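Local coordinates for decapping nuclease RAI1 (Scheffersomyces stipitis, PDB 5BTO), which removes NAD caps from RNA, also acts on methylguanosine-capped and triphosphorylated 5' ends with a divalent metal, and binds and stimulates the exoribonuclease RAT1, at residues D43-I46 against V47-N51; N379-S382 against R383-G387. One frame throughout, in Å; residues are numbered along the deposited sequence.

Overall arrangement
Contacts 1 and 2 illustrate one principle at two places: a short helix is secured by side chains reaching one turn along it while one face rests on a large mixed sheet. In residues 43-51 the face lies on strands 27-34 and 40-41, at one end of that sheet; in residues 379-387 it lies on strands 132-139 and 359-365, toward the opposite edge. Their centres are about 33 Å apart and their nearest atoms about 20 Å, so they do not touch. Contact 1 is the nearer to the substrate site, though not in contact with it: the side chain of N51 is about 10 Å from that of E235, a substrate-binding residue. Contact 2 lies away from the annotated sites.

Contact 1. Residues D43-I46 against V47-N51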
loop_
_atom_site.group_PDB
_atom_site.type_symbol
_atom_site.label_atom_id
_atom_site.label_comp_id
_atom_site.label_asym_id
_atom_site.label_seq_id
_atom_site.Cartn_x
_atom_site.Cartn_y
_atom_site.Cartn_z
ATOM N N ASP A 43 17.746 0.574 -39.697
ATOM C CA ASP A 43 17.211 -0.236 -40.788
ATOM C C ASP A 43 17.067 -1.676 -40.335
ATOM O O ASP A 43 18.027 -2.269 -39.838
ATOM C CB ASP A 43 18.129 -0.175 -42.006
ATOM C CG ASP A 43 17.614 -1.010 -43.162
ATOM O OD1 ASP A 43 17.951 -2.207 -43.233
ATOM O OD2 ASP A 43 16.862 -0.474 -44.003
ATOM N N GLN A 44 15.869 -2.239 -40.498
ATOM C CA GLN A 44 15.584 -3.557 -39.936
ATOM C C GLN A 44 16.448 -4.654 -40.547
ATOM O O GLN A 44 16.938 -5.534 -39.836
ATOM C CB GLN A 44 14.101 -3.913 -40.063
ATOM C CG GLN A 44 13.178 -2.968 -39.306
ATOM C CD GLN A 44 13.545 -2.892 -37.832
ATOM O OE1 GLN A 44 13.188 -3.767 -37.051
ATOM N NE2 GLN A 44 14.286 -1.860 -37.460
ATOM N N LYS A 45 16.630 -4.611 -41.861
ATOM C CA LYS A 45 17.428 -5.640 -42.510
ATOM C C LYS A 45 18.873 -5.601 -42.033
ATOM O O LYS A 45 19.446 -6.634 -41.680
ATOM C CB LYS A 45 17.364 -5.504 -44.029
ATOM C CG LYS A 45 18.041 -6.657 -44.742
ATOM C CD LYS A 45 17.692 -6.659 -46.218
ATOM C CE LYS A 45 18.066 -7.982 -46.867
ATOM N NZ LYS A 45 19.512 -8.269 -46.726
ATOM N N ILE A 46 19.459 -4.407 -42.020
ATOM C CA ILE A 46 20.830 -4.225 -41.560
ATOM C C ILE A 46 21.014 -4.622 -40.091
ATOM O O ILE A 46 21.989 -5.289 -39.739
ATOM C CB ILE A 46 21.312 -2.775 -41.776
ATOM C CG1 ILE A 46 21.331 -2.437 -43.271
ATOM C CG2 ILE A 46 22.696 -2.574 -41.173
ATOM C CD1 ILE A 46 21.847 -1.046 -43.576
ATOM N N VAL A 47 20.084 -4.210 -39.232
ATOM C CA VAL A 47 20.168 -4.575 -37.827
ATOM C C VAL A 47 20.181 -6.091 -37.660
ATOM O O VAL A 47 21.004 -6.637 -36.925
ATOM C CB VAL A 47 19.012 -3.967 -37.002
ATOM C CG1 VAL A 47 18.963 -4.590 -35.621
ATOM C CG2 VAL A 47 19.188 -2.460 -36.894
ATOM N N LYS A 48 19.265 -6.763 -38.345
ATOM C CA LYS A 48 19.141 -8.213 -38.244
ATOM C C LYS A 48 20.319 -8.955 -38.882
ATOM O O LYS A 48 20.749 -9.986 -38.370
ATOM C CB LYS A 48 17.822 -8.676 -38.870
ATOM C CG LYS A 48 16.583 -8.139 -38.170
ATOM C CD LYS A 48 16.244 -8.954 -36.944
ATOM C CE LYS A 48 15.160 -8.281 -36.106
ATOM N NZ LYS A 48 14.627 -9.215 -35.089
ATOM N N ASP A 49 20.841 -8.424 -39.985
ATOM C CA ASP A 49 21.915 -9.098 -40.726
ATOM C C ASP A 49 23.312 -8.862 -40.158
ATOM O O ASP A 49 24.217 -9.682 -40.362
ATOM C CB ASP A 49 21.913 -8.673 -42.198
ATOM C CG ASP A 49 20.752 -9.250 -42.979
ATOM O OD1 ASP A 49 20.010 -10.087 -42.424
ATOM O OD2 ASP A 49 20.593 -8.871 -44.164
ATOM N N GLU A 50 23.503 -7.746 -39.462
ATOM C CA GLU A 50 24.853 -7.306 -39.123
ATOM C C GLU A 50 25.087 -7.040 -37.646
ATOM O O GLU A 50 26.234 -6.922 -37.210
ATOM C CB GLU A 50 25.211 -6.043 -39.907
ATOM C CG GLU A 50 25.193 -6.210 -41.419
ATOM C CD GLU A 50 25.657 -4.956 -42.138
ATOM O OE1 GLU A 50 26.007 -3.971 -41.448
ATOM O OE2 GLU A 50 25.671 -4.953 -43.389
ATOM N N ASN A 51 24.011 -6.928 -36.876
ATOM C CA ASN A 51 24.147 -6.488 -35.491
ATOM C C ASN A 51 23.627 -7.476 -34.447
ATOM O O ASN A 51 23.373 -7.090 -33.302
ATOM C CB ASN A 51 23.482 -5.116 -35.304
ATOM C CG ASN A 51 24.153 -4.030 -36.126
ATOM O OD1 ASN A 51 23.783 -3.779 -37.278
ATOM N ND2 ASN A 51 25.162 -3.394 -35.546
#
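The carboxylate of D49 is met by K45 both at its edge and over one face. At the edge, near the plane, K45 NZ approaches D49 OD2 nearly along its C-O axis at 2.8 Å, a hydrogen-bonded salt bridge. Over the face lie K45 CG, 3.4 Å from D49 OD2, and the backbone oxygen K45 O, 3.2 Å from D49 CG, the latter a packing neighbour. K45 sends CG away from its backbone N (chi1 -173°), runs extended, and bends only at its last torsion. A second carboxylate, that of E50, has the methyl I46 CG2 resting over its face, 3.6 Å from E50 OE1, the two side chains side by side and pointing the same way. The third, on D43, is the N-cap: its OD1 offers the anti lone pair to I46 N at 2.9 Å, in a nearly straight bond of 170°.

The backbone follows the usual i to i+4 pattern, opened by V47 N to D43 O at 2.9 Å; E50 N to I46 O bends to 133°, and N51 N to V47 O is the last. Inward, V47 is buried against A31 and V41, its CG2 resting 3.2 Å from D43 O. The ammonium of K48 turns away to E28 and Y217, and the amide of Q44 to the backbone of A31 and Y42.

Chemically, the N-cap D43 places an acid where the helix start would probably favour its negative charge, whereas near the C-terminal end D49 would probably be disfavoured by the helix, a cost K45 is likely to offset.

Contact 2. Residues N379-S382 against R383-G387; sequences NENS and RLRNG
N381 and R385, one turn apart, form the close-packed side of this contact. OD1 of N381 accepts from R385 NE at 2.8 Å, with an N-H...O angle of 159°; the oxygen lies in the guanidinium plane, at its edge, while the amide itself is turned 51° from that plane. N381 holds its CG anti to the backbone N, which swings the amide along the helix to the arginine, whose CD also lies 3.5 Å from N381 OD1. Beyond NE, the buried guanidinium gives NH2 to the carbonyls of A138 and K358. Exchanging R385 for a leucine would probably leave N381 OD1 and both of those carbonyls without their donor. L384 fills the same side, resting on N135, L137 and A359.

Toward solvent, the side chains grip less firmly. E380 OE1 and R383 NH2 form only a long salt bridge at 3.6 Å, and R383 has a firmer partner in E388. Exposed N386 makes weak bonds: ND2 reaches S382 OG at 3.3 Å, and its backbone N reaches S382 O with an angle of just 127°. The helix end widens into a pi-type turn, and at G387 the backbone angles would jam a CB against the carbonyl of N386.

This is a surface helix whose inner face, L384 and R385, packs on strands 132-139 and 359-365 of the large mixed sheet in a PD-(D/E)XK-clan nuclease.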
loop_
_atom_site.group_PDB
_atom_site.type_symbol
_atom_site.label_atom_id
_atom_site.label_comp_id
_atom_site.label_asym_id
_atom_site.label_seq_id
_atom_site.Cartn_x
_atom_site.Cartn_y
_atom_site.Cartn_z
ATOM N N ASN A 379 9.399 24.198 -15.672
ATOM C CA ASN A 379 10.674 24.188 -16.382
ATOM C C ASN A 379 11.255 22.776 -16.525
ATOM O O ASN A 379 11.947 22.478 -17.503
ATOM C CB ASN A 379 11.669 25.175 -15.762
ATOM C CG ASN A 379 11.397 26.622 -16.185
ATOM O OD1 ASN A 379 10.949 26.882 -17.309
ATOM N ND2 ASN A 379 11.672 27.569 -15.288
ATOM N N GLU A 380 10.959 21.902 -15.569
ATOM C CA GLU A 380 11.329 20.496 -15.719
ATOM C C GLU A 380 10.498 19.844 -16.818
ATOM O O GLU A 380 11.022 19.102 -17.650
ATOM C CB GLU A 380 11.174 19.737 -14.402
ATOM C CG GLU A 380 12.136 20.208 -13.322
ATOM C CD GLU A 380 12.341 19.156 -12.253
ATOM O OE1 GLU A 380 12.549 17.977 -12.613
ATOM O OE2 GLU A 380 12.276 19.497 -11.057
ATOM N N ASN A 381 9.199 20.120 -16.809
ATOM C CA ASN A 381 8.304 19.677 -17.873
ATOM C C ASN A 381 8.830 20.104 -19.245
ATOM O O ASN A 381 8.937 19.290 -20.180
ATOM C CB ASN A 381 6.897 20.250 -17.627
ATOM C CG ASN A 381 5.900 19.836 -18.695
ATOM O OD1 ASN A 381 5.527 18.668 -18.790
ATOM N ND2 ASN A 381 5.463 20.798 -19.505
ATOM N N SER A 382 9.185 21.378 -19.352
ATOM C CA SER A 382 9.696 21.934 -20.597
ATOM C C SER A 382 10.985 21.234 -21.032
ATOM O O SER A 382 11.128 20.829 -22.188
ATOM C CB SER A 382 9.934 23.437 -20.440
ATOM O OG SER A 382 10.493 23.986 -21.615
ATOM N N ARG A 383 11.926 21.089 -20.104
ATOM C CA ARG A 383 13.167 20.370 -20.403
ATOM C C ARG A 383 12.905 18.969 -20.980
ATOM O O ARG A 383 13.539 18.553 -21.959
ATOM C CB ARG A 383 14.052 20.284 -19.157
ATOM C CG ARG A 383 15.249 19.350 -19.322
ATOM C CD ARG A 383 16.152 19.337 -18.089
ATOM N NE ARG A 383 15.470 18.862 -16.885
ATOM C CZ ARG A 383 15.398 17.588 -16.510
ATOM N NH1 ARG A 383 15.960 16.645 -17.249
ATOM N NH2 ARG A 383 14.762 17.251 -15.393
ATOM N N LEU A 384 11.971 18.234 -20.385
ATOM C CA LEU A 384 11.682 16.872 -20.850
ATOM C C LEU A 384 10.965 16.845 -22.203
ATOM O O LEU A 384 11.301 16.041 -23.071
ATOM C CB LEU A 384 10.869 16.103 -19.804
ATOM C CG LEU A 384 11.557 15.933 -18.442
ATOM C CD1 LEU A 384 10.598 15.405 -17.382
ATOM C CD2 LEU A 384 12.775 15.021 -18.558
ATOM N N ARG A 385 9.988 17.728 -22.382
ATOM C CA ARG A 385 9.182 17.729 -23.599
ATOM C C ARG A 385 9.918 18.339 -24.776
ATOM O O ARG A 385 9.536 18.128 -25.930
ATOM C CB ARG A 385 7.855 18.471 -23.376
ATOM C CG ARG A 385 6.900 17.707 -22.489
ATOM C CD ARG A 385 5.603 18.462 -22.241
ATOM N NE ARG A 385 4.781 17.705 -21.304
ATOM C CZ ARG A 385 3.938 16.748 -21.663
ATOM N NH1 ARG A 385 3.791 16.447 -22.954
ATOM N NH2 ARG A 385 3.247 16.090 -20.738
ATOM N N ASN A 386 10.976 19.089 -24.484
ATOM C CA ASN A 386 11.685 19.830 -25.519
ATOM C C ASN A 386 13.147 19.421 -25.692
ATOM O O ASN A 386 14.019 20.268 -25.897
ATOM C CB ASN A 386 11.553 21.337 -25.270
ATOM C CG ASN A 386 10.125 21.827 -25.435
ATOM O OD1 ASN A 386 9.504 21.622 -26.479
ATOM N ND2 ASN A 386 9.593 22.466 -24.403
ATOM N N GLY A 387 13.412 18.118 -25.636
ATOM C CA GLY A 387 14.752 17.623 -25.893
ATOM C C GLY A 387 15.174 16.363 -25.161
ATOM O O GLY A 387 15.624 15.406 -25.793
#